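Local coordinates for protein oxygen-independent coproporphyrinogen III oxidase (Escherichia coli, PDB 1OLT) that catalyses the anaerobic oxidative decarboxylation of coproporphyrinogen III to protoporphyrinogen IX in heme biosynthesis, using a [4Fe-4S] cluster and S-adenosylmethionine, at residues 158-163 with 199-204; 166-171 with 205-210. All coordinates share one frame; numbering follows the deposited sequence. Where two conformers were deposited one is given.

Contact 1: 158-163 with 199-204; sequences HLRAEG and REIGFT
With CG of Arg160 anti to the backbone N (chi1 -153°) and a bend at chi2 (81°), the arginine chain leaves its helix toward the Ile201-Phe203 turn, where its methylene part meets an aromatic ring and its NE a carbonyl. The Phe203 ring swings back to meet it, because its CG stands beside the backbone N, anti to the carbonyl carbon. Arg160 CD then lies over one face of the ring, displaced toward the rim, 3.6 Å from Phe203 CE2 and 3.9 Å from the ring centroid, a CH-pi contact. The guanidinium carbon is much farther along the ring normal, so any cation-pi attraction is weak at most. The polar grip comes instead from Arg160 NE, which donates to Ile201 O over 3.0 Å at 152°; this oxygen lies in the guanidinium plane, at its edge, while NH1 is bonded to Phe164 O, so two carbonyls limit the rotation of the group. Without the long chain, as with an alanine here, Ile201 O is likely to lose this donor and one face of Phe203 its methylene cover. At the ring edge, Leu159 CB comes 4.1 Å from Phe203 CZ. Gly202, with positive phi, closes helix 188-200 in a Schellman motif, and a side chain there would crowd Arg160 NH2. The contact thus joins the C-terminal ends of helices 154-161 and 188-200: Ile201 also touches Leu156 and Asp157, whereas Leu159 packs on Ile123 of helix 120-133.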
# COMPACT_ATOMS: atom_id res chain seq x y z
N HIS A 158 14.17 8.16 -18.30
CA HIS A 158 13.42 7.25 -19.15
C HIS A 158 12.02 7.02 -18.60
O HIS A 158 11.06 7.02 -19.37
CB HIS A 158 14.10 5.94 -19.22
CG HIS A 158 13.49 5.00 -20.22
ND1 HIS A 158 13.65 5.16 -21.57
CD2 HIS A 158 12.74 3.89 -20.07
CE1 HIS A 158 13.03 4.19 -22.22
NE2 HIS A 158 12.47 3.39 -21.32
N LEU A 159 11.87 6.84 -17.28
CA LEU A 159 10.54 6.70 -16.68
C LEU A 159 9.68 7.94 -16.94
O LEU A 159 8.49 7.86 -17.25
CB LEU A 159 10.63 6.44 -15.16
CG LEU A 159 11.32 5.12 -14.84
CD1 LEU A 159 11.73 5.06 -13.40
CD2 LEU A 159 10.37 3.99 -15.19
N ARG A 160 10.28 9.09 -16.73
CA ARG A 160 9.60 10.32 -17.05
C ARG A 160 9.16 10.41 -18.52
O ARG A 160 8.01 10.82 -18.83
CB ARG A 160 10.54 11.44 -16.75
CG ARG A 160 9.85 12.59 -16.44
CD ARG A 160 9.32 12.68 -14.95
NE ARG A 160 8.67 14.01 -15.00
CZ ARG A 160 7.43 14.19 -15.41
NH1 ARG A 160 6.62 13.15 -15.68
NH2 ARG A 160 6.96 15.40 -15.49
N ALA A 161 10.02 10.01 -19.45
CA ALA A 161 9.67 10.05 -20.87
C ALA A 161 8.55 9.06 -21.14
O ALA A 161 7.77 9.29 -22.03
CB ALA A 161 10.93 9.76 -21.85
N GLU A 162 8.48 7.99 -20.37
CA GLU A 162 7.38 7.01 -20.49
C GLU A 162 6.11 7.43 -19.78
O GLU A 162 5.11 6.77 -19.92
CB GLU A 162 7.79 5.62 -20.01
CG GLU A 162 8.89 4.98 -20.84
CD GLU A 162 8.42 4.50 -22.24
OE1 GLU A 162 7.20 4.37 -22.46
OE2 GLU A 162 9.29 4.27 -23.10
N GLY A 163 6.13 8.56 -19.07
CA GLY A 163 4.91 9.17 -18.55
C GLY A 163 4.79 8.92 -17.04
O GLY A 163 3.80 9.34 -16.43
N ARG A 199 13.49 14.84 -8.37
CA ARG A 199 12.89 16.15 -8.14
C ARG A 199 13.22 17.13 -9.27
O ARG A 199 12.31 17.87 -9.77
CB ARG A 199 13.39 16.71 -6.77
CG ARG A 199 12.78 18.00 -6.40
CD ARG A 199 13.39 18.76 -5.12
NE ARG A 199 14.04 17.92 -4.11
CZ ARG A 199 13.43 17.41 -3.03
NH1 ARG A 199 12.11 17.59 -2.80
NH2 ARG A 199 14.13 16.69 -2.18
N GLU A 200 14.48 17.16 -9.67
CA GLU A 200 14.91 18.05 -10.72
C GLU A 200 14.22 17.82 -12.06
O GLU A 200 13.97 18.76 -12.77
CB GLU A 200 16.45 18.04 -10.83
CG GLU A 200 17.11 18.81 -9.69
CD GLU A 200 18.57 19.05 -9.90
OE1 GLU A 200 19.25 18.10 -10.32
OE2 GLU A 200 19.03 20.20 -9.65
N ILE A 201 13.88 16.58 -12.38
CA ILE A 201 13.21 16.28 -13.66
C ILE A 201 11.66 16.23 -13.54
O ILE A 201 11.01 15.87 -14.48
CB ILE A 201 13.76 15.02 -14.35
CG1 ILE A 201 13.43 13.79 -13.57
CG2 ILE A 201 15.30 15.16 -14.56
CD1 ILE A 201 14.00 12.59 -14.25
N GLY A 202 11.12 16.65 -12.41
CA GLY A 202 9.69 16.90 -12.33
C GLY A 202 8.86 15.81 -11.62
O GLY A 202 7.64 15.92 -11.59
N PHE A 203 9.47 14.78 -11.04
CA PHE A 203 8.68 13.89 -10.18
C PHE A 203 8.18 14.68 -8.94
O PHE A 203 8.94 15.49 -8.40
CB PHE A 203 9.47 12.71 -9.70
CG PHE A 203 9.61 11.63 -10.71
CD1 PHE A 203 8.65 10.65 -10.84
CD2 PHE A 203 10.75 11.59 -11.53
CE1 PHE A 203 8.78 9.62 -11.80
CE2 PHE A 203 10.94 10.57 -12.46
CZ PHE A 203 9.95 9.58 -12.64
N THR A 204 6.92 14.48 -8.57
CA THR A 204 6.31 15.09 -7.35
C THR A 204 5.71 14.01 -6.51
O THR A 204 5.53 12.92 -6.95
CB THR A 204 5.19 16.09 -7.69
OG1 THR A 204 4.25 15.46 -8.56
CG2 THR A 204 5.69 17.24 -8.51

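Contact 2: 166-171 with 205-210; sequences RLSMGV and STNIDL. With SAM (S-adenosylmethionine), chain C.
Ser205 begins the walk, its OG over the centre of one face of the Arg166 guanidinium, 3.9 Å from Arg166 CZ; both residues have a second conformer, so this packing is tentative, and the guanidinium makes its salt bridges to Glu141 and Glu296. Thr206 lies side by side with Leu167, itself one of two deposited conformers, CG2 3.7 Å from Leu167 CD1; a water links the two, accepting from Leu167 N and hydrogen-bonded to Thr206 OG1. From Asn207 onward the ladder is regular and parallel: Asn207 N donates to Leu167 O over 3.1 Å, and Asn207 O accepts from Met169 N. The Asn207 side chain lies alongside that of Ser168 on the face that also carries Asp209. Ile208 points to the other face, with Met169; its CA-H is directed at Met169 O, and its CB comes 4.3 Å from Val171 CG2, beneath helices 188-200 and 219-232. Asp209 continues the ladder, its N bonded to Met169 O and its O to Val171 N, each at 3.0 Å. With CG anti to the carbonyl carbon (chi1 -59°), its carboxylate sits by the ligand ribose, OD2 being 2.8 Å from SAM O3'. A second water donates to Asp209 OD2 and also bonds Ser168 OG, tying the acid to the neighbouring strand. Opposite Asp209, Gly170 CA lies 3.3 Å from SAM OXT, where a CB would clash. Leu210 ends the run beside Val171, the two side chains pointing the same way. Adjacent parallel strands 166-172 and 207-212, joined through helices 176-182 and 188-200, form a beta-alpha-beta crossover of the radical SAM partial TIM barrel, whose inner face here binds S-adenosylmethionine.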
# COMPACT_ATOMS: atom_id res chain seq x y z
N ARG A 166 5.05 9.83 -10.54
CA ARG A 166 5.25 9.59 -9.16
C ARG A 166 6.13 8.40 -8.91
O ARG A 166 6.05 7.41 -9.57
CB ARG A 166 3.96 9.31 -8.47
CG ARG A 166 2.91 10.29 -8.81
CD ARG A 166 1.93 10.43 -7.79
NE ARG A 166 1.20 11.69 -7.94
CZ ARG A 166 0.11 11.92 -7.30
NH1 ARG A 166 -0.34 10.99 -6.45
NH2 ARG A 166 -0.54 13.09 -7.48
N LEU A 167 6.97 8.50 -7.89
CA LEU A 167 7.80 7.37 -7.48
C LEU A 167 7.88 7.21 -5.95
O LEU A 167 7.74 8.18 -5.19
CB LEU A 167 9.19 7.45 -8.10
CG LEU A 167 10.37 8.30 -7.61
CD1 LEU A 167 11.03 7.88 -6.29
CD2 LEU A 167 11.42 8.28 -8.73
N SER A 168 8.18 5.97 -5.55
CA SER A 168 8.40 5.55 -4.19
C SER A 168 9.75 4.82 -4.20
O SER A 168 10.06 4.05 -5.15
CB SER A 168 7.28 4.64 -3.75
OG SER A 168 7.54 4.28 -2.43
N MET A 169 10.58 5.09 -3.19
CA MET A 169 11.90 4.54 -3.12
C MET A 169 12.10 3.92 -1.76
O MET A 169 11.89 4.56 -0.74
CB MET A 169 12.91 5.64 -3.39
CG MET A 169 14.38 5.29 -3.22
SD MET A 169 15.50 6.73 -3.47
CE MET A 169 14.82 7.32 -5.04
N GLY A 170 12.52 2.67 -1.75
CA GLY A 170 12.86 2.01 -0.52
C GLY A 170 14.19 2.51 0.03
O GLY A 170 15.17 2.53 -0.69
N VAL A 171 14.22 2.85 1.30
CA VAL A 171 15.49 3.17 1.99
C VAL A 171 15.73 2.24 3.19
O VAL A 171 16.81 1.67 3.36
CB VAL A 171 15.51 4.68 2.39
CG1 VAL A 171 16.64 5.02 3.34
CG2 VAL A 171 15.56 5.59 1.11
N SER A 205 5.35 14.31 -5.27
CA SER A 205 4.83 13.28 -4.35
C SER A 205 5.74 12.11 -4.13
O SER A 205 5.27 10.98 -3.95
CB SER A 205 3.48 12.74 -4.81
OG SER A 205 2.55 13.80 -4.95
N THR A 206 7.04 12.35 -4.16
CA THR A 206 8.01 11.27 -3.93
C THR A 206 7.99 10.73 -2.50
O THR A 206 8.15 11.49 -1.52
CB THR A 206 9.40 11.76 -4.26
OG1 THR A 206 9.45 12.02 -5.67
CG2 THR A 206 10.41 10.72 -4.07
N ASN A 207 7.84 9.41 -2.38
CA ASN A 207 7.78 8.71 -1.12
C ASN A 207 9.07 7.98 -0.88
O ASN A 207 9.68 7.41 -1.83
CB ASN A 207 6.60 7.72 -1.14
CG ASN A 207 6.56 6.87 0.09
OD1 ASN A 207 6.98 5.68 0.10
ND2 ASN A 207 6.15 7.45 1.16
N ILE A 208 9.53 7.99 0.37
CA ILE A 208 10.48 6.98 0.82
C ILE A 208 9.94 6.04 1.91
O ILE A 208 9.19 6.48 2.87
CB ILE A 208 11.78 7.57 1.27
CG1 ILE A 208 11.68 8.28 2.54
CG2 ILE A 208 12.40 8.54 0.24
CD1 ILE A 208 12.97 8.29 3.20
N ASP A 209 10.30 4.76 1.82
CA ASP A 209 10.00 3.78 2.85
C ASP A 209 11.14 3.64 3.85
O ASP A 209 12.33 3.58 3.46
CB ASP A 209 9.79 2.39 2.26
CG ASP A 209 8.68 2.30 1.26
OD1 ASP A 209 7.70 3.09 1.29
OD2 ASP A 209 8.68 1.36 0.41
N LEU A 210 10.78 3.67 5.13
CA LEU A 210 11.63 3.38 6.22
C LEU A 210 10.98 2.24 7.03
O LEU A 210 9.76 2.06 7.00
CB LEU A 210 11.87 4.58 7.12
CG LEU A 210 12.50 5.80 6.49
CD1 LEU A 210 12.46 7.03 7.47
CD2 LEU A 210 13.89 5.45 6.12
N SAM C . 11.75 -3.31 -4.13
CA SAM C . 11.92 -1.89 -3.85
C SAM C . 12.83 -1.59 -2.65
O SAM C . 13.05 -2.51 -1.79
OXT SAM C . 13.34 -0.49 -2.67
CB SAM C . 10.51 -1.34 -3.55
CG SAM C . 9.92 -1.38 -2.17
SD SAM C . 9.45 -2.98 -1.57
CE SAM C . 8.36 -3.65 -2.84
C5' SAM C . 8.00 -2.54 -0.46
C4' SAM C . 8.28 -2.09 1.02
O4' SAM C . 7.80 -3.01 2.00
C3' SAM C . 9.75 -1.99 1.36
O3' SAM C . 10.39 -0.84 0.78
C2' SAM C . 9.76 -2.07 2.89
O2' SAM C . 9.75 -0.76 3.47
C1' SAM C . 8.46 -2.75 3.22
N9 SAM C . 8.62 -4.02 3.90
C8 SAM C . 9.02 -5.19 3.30
N7 SAM C . 9.04 -6.16 4.20
C5 SAM C . 8.62 -5.62 5.39
C6 SAM C . 8.44 -6.16 6.68
N6 SAM C . 8.65 -7.45 6.96
N1 SAM C . 8.01 -5.33 7.67
C2 SAM C . 7.78 -3.97 7.40
N3 SAM C . 7.94 -3.45 6.17
C4 SAM C . 8.37 -4.27 5.19
O HOH W 1 7.68 11.24 -7.36
O HOH W 2 8.37 1.79 -2.29

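The two contacts hold the same two successive helix-strand pairs, 154-161 with 166-172 and 188-200 with 207-212, at different depths. The centre of contact 1 lies about 22 Å from the centre of the chain; it is partly buried, linking helix ends mainly through one arginine. Contact 2, its centre about 12 Å from that of the chain, is buried and joins the strands that follow. It is also the more extensive, burying 495 Å² against 209 Å², both sides summed. A single side-chain-to-carbonyl bond and CH-pi packing serve the outer contact; four backbone bonds, waters and a ligand-facing carboxylate serve the inner. They meet where Phe203 CD1 lies 3.7 Å from Arg166 N, so the ring spans from helix layer to sheet.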